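Local coordinates for kappa-carrageenase (Pseudoalteromonas carrageenovora, PDB 1DYP), which hydrolyses internal beta-1,4 linkages of kappa-carrageenan between D-galactose 4-sulfate and 3,6-anhydro-D-galactose, the chain here being its family 16 catalytic domain, at residues 24-29 / 46-51; 100-105 / 260-265. The protein carries 1 engineered substitution. All coordinates share one frame; numbering follows the deposited sequence.

Contact 1. Residues 24-29 / 46-51; sequences NVKDAT and ENATVS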
ATOM      1  N   ASN A  24     -16.305   9.511  -7.132  1.00  8.39           N
ATOM      2  CA  ASN A  24     -17.136  10.655  -7.453  1.00  8.77           C
ATOM      3  C   ASN A  24     -17.564  11.238  -6.111  1.00  8.93           C
ATOM      4  O   ASN A  24     -17.856  12.427  -6.000  1.00  9.36           O
ATOM      5  CB  ASN A  24     -18.355  10.217  -8.263  1.00  8.79           C
ATOM      6  CG  ASN A  24     -17.981   9.726  -9.644  1.00  8.83           C
ATOM      7  OD1 ASN A  24     -17.250  10.397 -10.367  1.00  9.05           O
ATOM      8  ND2 ASN A  24     -18.482   8.555 -10.020  1.00  9.02           N
ATOM      9  N   VAL A  25     -17.591  10.380  -5.094  1.00  9.14           N
ATOM     10  CA  VAL A  25     -17.954  10.787  -3.743  1.00  9.50           C
ATOM     11  C   VAL A  25     -17.059  10.070  -2.746  1.00  9.59           C
ATOM     12  O   VAL A  25     -16.423   9.069  -3.079  1.00  9.74           O
ATOM     13  CB  VAL A  25     -19.420  10.431  -3.401  1.00  9.52           C
ATOM     14  CG1 VAL A  25     -20.370  11.146  -4.356  1.00  9.90           C
ATOM     15  CG2 VAL A  25     -19.615   8.923  -3.457  1.00  9.96           C
ATOM     16  N   LYS A  26     -17.003  10.594  -1.525  1.00  9.63           N
ATOM     17  CA  LYS A  26     -16.212   9.985  -0.463  1.00  9.74           C
ATOM     18  C   LYS A  26     -17.166   9.032   0.251  1.00  9.87           C
ATOM     19  O   LYS A  26     -18.050   9.458   0.997  1.00 10.23           O
ATOM     20  CB  LYS A  26     -15.695  11.057   0.501  1.00  9.66           C
ATOM     21  CG  LYS A  26     -14.808  10.506   1.605  1.00  9.61           C
ATOM     22  CD  LYS A  26     -14.176  11.620   2.420  1.00  9.50           C
ATOM     23  CE  LYS A  26     -13.368  11.046   3.580  1.00  9.58           C
ATOM     24  NZ  LYS A  26     -12.734  12.106   4.414  1.00  9.78           N
ATOM     25  N   ASP A  27     -16.978   7.741   0.004  1.00  9.83           N
ATOM     26  CA  ASP A  27     -17.833   6.697   0.554  1.00 10.07           C
ATOM     27  C   ASP A  27     -17.276   6.031   1.809  1.00 10.29           C
ATOM     28  O   ASP A  27     -16.483   5.094   1.725  1.00 10.26           O
ATOM     29  CB  ASP A  27     -18.065   5.646  -0.532  1.00 10.24           C
ATOM     30  CG  ASP A  27     -19.108   4.618  -0.151  1.00 10.46           C
ATOM     31  OD1 ASP A  27     -19.507   4.560   1.030  1.00 10.55           O
ATOM     32  OD2 ASP A  27     -19.516   3.856  -1.047  1.00 10.72           O
ATOM     33  N   ALA A  28     -17.719   6.506   2.970  1.00 10.40           N
ATOM     34  CA  ALA A  28     -17.268   5.971   4.251  1.00 10.67           C
ATOM     35  C   ALA A  28     -17.904   4.627   4.607  1.00 10.82           C
ATOM     36  O   ALA A  28     -17.531   4.002   5.598  1.00 10.99           O
ATOM     37  CB  ALA A  28     -17.535   6.984   5.357  1.00 10.76           C
ATOM     38  N   THR A  29     -18.873   4.184   3.817  1.00 11.01           N
ATOM     39  CA  THR A  29     -19.496   2.894   4.075  1.00 11.21           C
ATOM     40  C   THR A  29     -18.579   1.834   3.483  1.00 11.02           C
ATOM     41  O   THR A  29     -18.397   0.754   4.045  1.00 11.55           O
ATOM     42  CB  THR A  29     -20.878   2.787   3.405  1.00 11.68           C
ATOM     43  OG1 THR A  29     -21.791   3.679   4.052  1.00 12.34           O
ATOM     44  CG2 THR A  29     -21.407   1.356   3.491  1.00 11.90           C
ATOM     45  N   GLU A  46      -9.724  13.777   7.609  1.00 10.37           N
ATOM     46  CA  GLU A  46      -9.717  15.002   6.823  1.00 10.70           C
ATOM     47  C   GLU A  46      -8.624  15.035   5.762  1.00 10.55           C
ATOM     48  O   GLU A  46      -8.657  15.874   4.858  1.00 10.79           O
ATOM     49  CB  GLU A  46      -9.601  16.232   7.735  1.00 11.24           C
ATOM     50  CG  GLU A  46      -8.235  16.465   8.355  1.00 11.94           C
ATOM     51  CD  GLU A  46      -8.158  17.793   9.092  1.00 12.79           C
ATOM     52  OE1 GLU A  46      -8.845  17.945  10.123  0.50 12.72           O
ATOM     53  OE2 GLU A  46      -7.415  18.686   8.636  0.50 12.88           O
ATOM     54  N   ASN A  47      -7.658  14.125   5.861  1.00 10.37           N
ATOM     55  CA  ASN A  47      -6.576  14.073   4.884  1.00 10.26           C
ATOM     56  C   ASN A  47      -6.989  13.289   3.646  1.00  9.96           C
ATOM     57  O   ASN A  47      -6.226  13.170   2.691  1.00  9.66           O
ATOM     58  CB  ASN A  47      -5.319  13.457   5.505  1.00 10.45           C
ATOM     59  CG  ASN A  47      -4.585  14.429   6.404  1.00 11.08           C
ATOM     60  OD1 ASN A  47      -3.665  14.050   7.126  1.00 11.83           O
ATOM     61  ND2 ASN A  47      -4.980  15.693   6.354  1.00 11.57           N
ATOM     62  N   ALA A  48      -8.202  12.751   3.674  1.00  9.83           N
ATOM     63  CA  ALA A  48      -8.738  12.008   2.542  1.00  9.98           C
ATOM     64  C   ALA A  48      -9.897  12.824   1.993  1.00 10.09           C
ATOM     65  O   ALA A  48     -10.915  13.000   2.664  1.00 10.25           O
ATOM     66  CB  ALA A  48      -9.222  10.636   2.992  1.00  9.91           C
ATOM     67  N   THR A  49      -9.739  13.343   0.782  1.00 10.22           N
ATOM     68  CA  THR A  49     -10.793  14.141   0.181  1.00 10.65           C
ATOM     69  C   THR A  49     -11.117  13.658  -1.219  1.00 10.90           C
ATOM     70  O   THR A  49     -10.267  13.115  -1.917  1.00 10.67           O
ATOM     71  CB  THR A  49     -10.404  15.632   0.111  1.00 10.91           C
ATOM     72  OG1 THR A  49      -9.188  15.780  -0.632  1.00 11.08           O
ATOM     73  CG2 THR A  49     -10.205  16.193   1.512  1.00 11.01           C
ATOM     74  N   VAL A  50     -12.369  13.840  -1.613  1.00 11.05           N
ATOM     75  CA  VAL A  50     -12.797  13.440  -2.940  1.00 11.75           C
ATOM     76  C   VAL A  50     -13.334  14.680  -3.627  1.00 12.18           C
ATOM     77  O   VAL A  50     -14.289  15.302  -3.156  1.00 12.52           O
ATOM     78  CB  VAL A  50     -13.888  12.357  -2.878  1.00 11.68           C
ATOM     79  CG1 VAL A  50     -14.421  12.074  -4.278  1.00 11.87           C
ATOM     80  CG2 VAL A  50     -13.312  11.084  -2.277  1.00 11.77           C
ATOM     81  N   SER A  51     -12.696  15.049  -4.728  1.00 12.62           N
ATOM     82  CA  SER A  51     -13.094  16.222  -5.481  1.00 13.28           C
ATOM     83  C   SER A  51     -12.860  15.981  -6.967  1.00 13.45           C
ATOM     84  O   SER A  51     -11.842  15.449  -7.370  1.00 13.35           O
ATOM     85  CB  SER A  51     -12.283  17.439  -5.035  1.00 13.44           C
ATOM     86  OG  SER A  51     -12.597  18.577  -5.821  1.00 14.63           O
TER
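With CG trans to the backbone nitrogen (chi1 -177°) and every later torsion extended, K26 runs straight out to A48, while V50, also with CG1 opposite its own nitrogen, spreads its two methyls against the chain from N24 to K26. The methyls divide the work: V50 CG1 lies 3.6 Å from V25 C and reaches N24 C as well, and V50 CG2 sits 3.7 Å from K26 CB, at the root of the lysine. From there the chain passes alongside the strand, its CD and CE brushing A48 O, until K26 NZ donates to A48 O at 2.7 Å. The ammonium meets that carbonyl at a C=O...N angle of 150°, tilted 17° from the carbonyl plane. The same nitrogen also donates to N45 O, and F33 offers it a cation-pi contact, so two carbonyls and a ring probably share in stabilising the charge. In fold terms, an irregular loop between strands 13-15 and 31-32 is laid over strand 48-51, which pairs antiparallel with strand 54-70. A methionine in place of K26 would probably leave A48 O and N45 O without their shared donor and F33 without its cation. Further along the loop, D27 OD1 accepts from T29 N at 2.9 Å, an Asx turn, where the loop is already moving away from the strand.

Contact 2. Residues 100-105 / 260-265; sequences YEARIK and MEVDYV. With CD (cadmium ion), chain C.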
ATOM      1  N   TYR A 100      -6.607  -6.362  -9.739  1.00  8.16           N
ATOM      2  CA  TYR A 100      -6.770  -5.070  -9.087  1.00  8.03           C
ATOM      3  C   TYR A 100      -6.074  -3.991  -9.893  1.00  8.06           C
ATOM      4  O   TYR A 100      -4.990  -4.209 -10.424  1.00  7.71           O
ATOM      5  CB  TYR A 100      -6.148  -5.091  -7.693  1.00  7.81           C
ATOM      6  CG  TYR A 100      -6.643  -6.183  -6.782  1.00  7.70           C
ATOM      7  CD1 TYR A 100      -6.225  -7.506  -6.947  1.00  7.55           C
ATOM      8  CD2 TYR A 100      -7.492  -5.889  -5.718  1.00  7.83           C
ATOM      9  CE1 TYR A 100      -6.638  -8.504  -6.066  1.00  7.41           C
ATOM     10  CE2 TYR A 100      -7.909  -6.874  -4.836  1.00  7.63           C
ATOM     11  CZ  TYR A 100      -7.477  -8.176  -5.013  1.00  7.65           C
ATOM     12  OH  TYR A 100      -7.864  -9.142  -4.118  1.00  7.69           O
ATOM     13  N   GLU A 101      -6.682  -2.814  -9.955  1.00  7.97           N
ATOM     14  CA  GLU A 101      -6.089  -1.722 -10.704  1.00  8.35           C
ATOM     15  C   GLU A 101      -6.484  -0.369 -10.143  1.00  7.92           C
ATOM     16  O   GLU A 101      -7.628  -0.150  -9.763  1.00  7.74           O
ATOM     17  CB  GLU A 101      -6.516  -1.814 -12.170  1.00  9.22           C
ATOM     18  CG  GLU A 101      -6.022  -0.686 -13.050  1.00 10.82           C
ATOM     19  CD  GLU A 101      -6.441  -0.873 -14.494  1.00 11.47           C
ATOM     20  OE1 GLU A 101      -6.003  -1.868 -15.114  1.00 12.53           O
ATOM     21  OE2 GLU A 101      -7.209  -0.030 -15.007  1.00 12.54           O
ATOM     22  N   ALA A 102      -5.518   0.537 -10.076  1.00  7.71           N
ATOM     23  CA  ALA A 102      -5.780   1.887  -9.602  1.00  7.47           C
ATOM     24  C   ALA A 102      -5.067   2.843 -10.545  1.00  7.64           C
ATOM     25  O   ALA A 102      -3.955   2.566 -10.998  1.00  7.50           O
ATOM     26  CB  ALA A 102      -5.273   2.068  -8.175  1.00  7.70           C
ATOM     27  N   ARG A 103      -5.731   3.946 -10.865  1.00  7.49           N
ATOM     28  CA  ARG A 103      -5.170   4.968 -11.742  1.00  7.84           C
ATOM     29  C   ARG A 103      -4.697   6.030 -10.768  1.00  7.67           C
ATOM     30  O   ARG A 103      -5.504   6.729 -10.154  1.00  7.60           O
ATOM     31  CB  ARG A 103      -6.252   5.507 -12.678  1.00  8.25           C
ATOM     32  CG  ARG A 103      -5.726   6.484 -13.701  1.00  9.22           C
ATOM     33  CD  ARG A 103      -6.478   6.363 -15.013  1.00 10.58           C
ATOM     34  NE  ARG A 103      -5.867   7.193 -16.042  1.00 11.01           N
ATOM     35  CZ  ARG A 103      -6.065   8.502 -16.164  1.00 11.47           C
ATOM     36  NH1 ARG A 103      -6.869   9.143 -15.325  1.00 11.62           N
ATOM     37  NH2 ARG A 103      -5.444   9.174 -17.122  1.00 12.39           N
ATOM     38  N   ILE A 104      -3.379   6.139 -10.631  1.00  7.42           N
ATOM     39  CA  ILE A 104      -2.776   7.039  -9.659  1.00  7.48           C
ATOM     40  C   ILE A 104      -1.784   8.058 -10.194  1.00  7.64           C
ATOM     41  O   ILE A 104      -1.063   7.807 -11.154  1.00  7.50           O
ATOM     42  CB  ILE A 104      -2.037   6.198  -8.584  1.00  7.44           C
ATOM     43  CG1 ILE A 104      -3.032   5.279  -7.873  1.00  7.38           C
ATOM     44  CG2 ILE A 104      -1.306   7.103  -7.602  1.00  7.68           C
ATOM     45  CD1 ILE A 104      -2.375   4.204  -7.032  1.00  7.38           C
ATOM     46  N   LYS A 105      -1.762   9.211  -9.534  1.00  8.19           N
ATOM     47  CA  LYS A 105      -0.831  10.284  -9.843  1.00  8.63           C
ATOM     48  C   LYS A 105      -0.077  10.471  -8.533  1.00  8.56           C
ATOM     49  O   LYS A 105      -0.689  10.663  -7.484  1.00  8.23           O
ATOM     50  CB  LYS A 105      -1.588  11.555 -10.204  1.00  9.40           C
ATOM     51  CG  LYS A 105      -0.718  12.751 -10.525  1.00 10.74           C
ATOM     52  CD  LYS A 105      -1.644  13.871 -10.950  1.00 12.02           C
ATOM     53  CE  LYS A 105      -0.933  15.145 -11.277  1.00 13.35           C
ATOM     54  NZ  LYS A 105      -1.963  16.125 -11.724  1.00 13.80           N
HETATM   55  N   MSE A 260      -1.293  12.492  -3.234  1.00  9.31           N
HETATM   56  CA  MSE A 260      -1.334  11.548  -4.328  1.00  9.27           C
HETATM   57  C   MSE A 260      -2.814  11.602  -4.695  1.00  9.00           C
HETATM   58  O   MSE A 260      -3.660  11.901  -3.843  1.00  8.70           O
HETATM   59  CB  MSE A 260      -0.979  10.140  -3.842  1.00  9.96           C
HETATM   60  CG  MSE A 260      -1.982   9.577  -2.843  1.00 10.58           C
HETATM   61 SE   MSE A 260      -1.568   7.796  -2.205  1.00 12.24          SE
HETATM   62  CE  MSE A 260      -2.278   6.749  -3.647  1.00 11.06           C
ATOM     63  N   GLU A 261      -3.129  11.332  -5.954  1.00  8.80           N
ATOM     64  CA  GLU A 261      -4.515  11.347  -6.391  1.00  8.82           C
ATOM     65  C   GLU A 261      -4.858  10.019  -7.047  1.00  8.65           C
ATOM     66  O   GLU A 261      -4.047   9.452  -7.781  1.00  8.62           O
ATOM     67  CB  GLU A 261      -4.757  12.487  -7.380  0.50  9.08           C
ATOM     68  CG  GLU A 261      -4.377  13.861  -6.853  0.50  9.39           C
ATOM     69  CD  GLU A 261      -4.897  14.978  -7.735  0.50  9.58           C
ATOM     70  OE1 GLU A 261      -4.802  14.847  -8.973  0.50  9.81           O
ATOM     71  OE2 GLU A 261      -5.394  15.986  -7.191  0.50  9.84           O
ATOM     72  N   VAL A 262      -6.059   9.526  -6.769  1.00  8.48           N
ATOM     73  CA  VAL A 262      -6.515   8.268  -7.333  1.00  8.18           C
ATOM     74  C   VAL A 262      -7.790   8.535  -8.120  1.00  8.22           C
ATOM     75  O   VAL A 262      -8.817   8.913  -7.556  1.00  8.05           O
ATOM     76  CB  VAL A 262      -6.815   7.235  -6.228  1.00  8.22           C
ATOM     77  CG1 VAL A 262      -7.097   5.877  -6.848  1.00  8.09           C
ATOM     78  CG2 VAL A 262      -5.642   7.153  -5.265  1.00  8.20           C
ATOM     79  N   ASP A 263      -7.710   8.350  -9.431  1.00  8.08           N
ATOM     80  CA  ASP A 263      -8.854   8.576 -10.299  1.00  7.97           C
ATOM     81  C   ASP A 263      -9.885   7.477 -10.062  1.00  7.85           C
ATOM     82  O   ASP A 263     -11.090   7.725 -10.059  1.00  7.13           O
ATOM     83  CB  ASP A 263      -8.381   8.583 -11.757  1.00  8.46           C
ATOM     84  CG  ASP A 263      -9.482   8.941 -12.738  1.00  9.21           C
ATOM     85  OD1 ASP A 263     -10.559   9.395 -12.305  1.00  9.22           O
ATOM     86  OD2 ASP A 263      -9.255   8.778 -13.956  1.00 10.02           O
ATOM     87  N   TYR A 264      -9.403   6.258  -9.847  1.00  7.77           N
ATOM     88  CA  TYR A 264     -10.296   5.136  -9.603  1.00  7.86           C
ATOM     89  C   TYR A 264      -9.524   3.914  -9.147  1.00  7.67           C
ATOM     90  O   TYR A 264      -8.302   3.839  -9.296  1.00  7.43           O
ATOM     91  CB  TYR A 264     -11.077   4.786 -10.884  1.00  8.47           C
ATOM     92  CG  TYR A 264     -10.235   4.225 -12.020  1.00  8.76           C
ATOM     93  CD1 TYR A 264      -9.632   2.968 -11.918  1.00  9.23           C
ATOM     94  CD2 TYR A 264     -10.043   4.948 -13.197  1.00  9.34           C
ATOM     95  CE1 TYR A 264      -8.860   2.447 -12.954  1.00  9.65           C
ATOM     96  CE2 TYR A 264      -9.270   4.434 -14.245  1.00  9.73           C
ATOM     97  CZ  TYR A 264      -8.685   3.186 -14.113  1.00  9.84           C
ATOM     98  OH  TYR A 264      -7.919   2.672 -15.134  1.00 10.89           O
ATOM     99  N   VAL A 265     -10.254   2.971  -8.566  1.00  7.42           N
ATOM    100  CA  VAL A 265      -9.697   1.698  -8.140  1.00  7.44           C
ATOM    101  C   VAL A 265     -10.749   0.689  -8.591  1.00  7.54           C
ATOM    102  O   VAL A 265     -11.944   0.877  -8.360  1.00  7.46           O
ATOM    103  CB  VAL A 265      -9.468   1.624  -6.605  1.00  7.24           C
ATOM    104  CG1 VAL A 265     -10.751   1.941  -5.850  1.00  7.47           C
ATOM    105  CG2 VAL A 265      -8.950   0.238  -6.230  1.00  7.56           C
TER
HETATM  106 CD    CD C1299     -12.684   9.097 -11.090  0.50 13.68          CD
HETATM  107  O   HOH W   1     -14.852   9.706 -11.656  1.00  8.08           O
HETATM  108  O   HOH W   2     -13.014   7.406 -12.720  1.00  8.82           O
HETATM  109  O   HOH W   3     -12.633  10.844 -12.982  1.00 15.66           O
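R103 lays its CB over the face of the Y264 ring across two antiparallel strands, and the arginine is worth following outward. That CB stands 3.7 Å from the centroid of the Y264 ring and 17° off the normal, a CH-pi contact. CG comes near both D263 CB and Y264 CE2; CD then lies 3.5 Å from Y264 CE2. At the tip NH1 turns to D263 OD2, 2.8 Å away, in a salt bridge whose hydrogen bond is weak because it is bent to 129°. The carboxylate comes to the guanidinium's edge, with the two planes 66° apart. The ring carries on to E101: Y264 OH donates to E101 OE2 at 2.8 Å, on the anti side of the carboxylate.

Underneath, the backbones pair where K105 and E261 exchange two hydrogen bonds, both in the carbonyl plane. The chain turns a corner at D263, yet D263 N still donates to R103 O at 2.8 Å. On the other side of the sheet, A102, I104, V262 and V265 face inward; I104 CG1 packs on V262 CG2 and F117 of strand 113-120 covers A102 and I104, as expected of the beta-sandwich jelly roll of family 16.

The corner residue also binds cadmium, through D263 O at 2.3 Å and D263 OD1 at 2.5 Å. E22, G53 and three waters complete that site. D263 thus divides its carboxylate, one oxygen for the metal and one for R103; the two cations are likely to stabilise its negative charge together, with the arginine as a second-shell residue steadying the metal ligand.

In the fold
Along the chain contact 1 is complete before contact 2 begins: 24-29 and 46-51 lie close in sequence, whereas 100-105 and 260-265 join strands 155 residues apart. Their centres are 14 Å from one another and the nearest atoms about 6 Å, without touching. Strand 54-70 links them, pairing antiparallel with strand 48-51 and with strand 258-270. The order therefore runs from the surface loop of contact 1, through 48-51 and 54-70, to the buried pairing of 258-270 with 98-105. Both contacts belong to the family 16 catalytic domain; the first covers an outer margin, the second builds its interior, with the selenomethionine M260 about 10 Å from the proton donor E142, side chain to side chain.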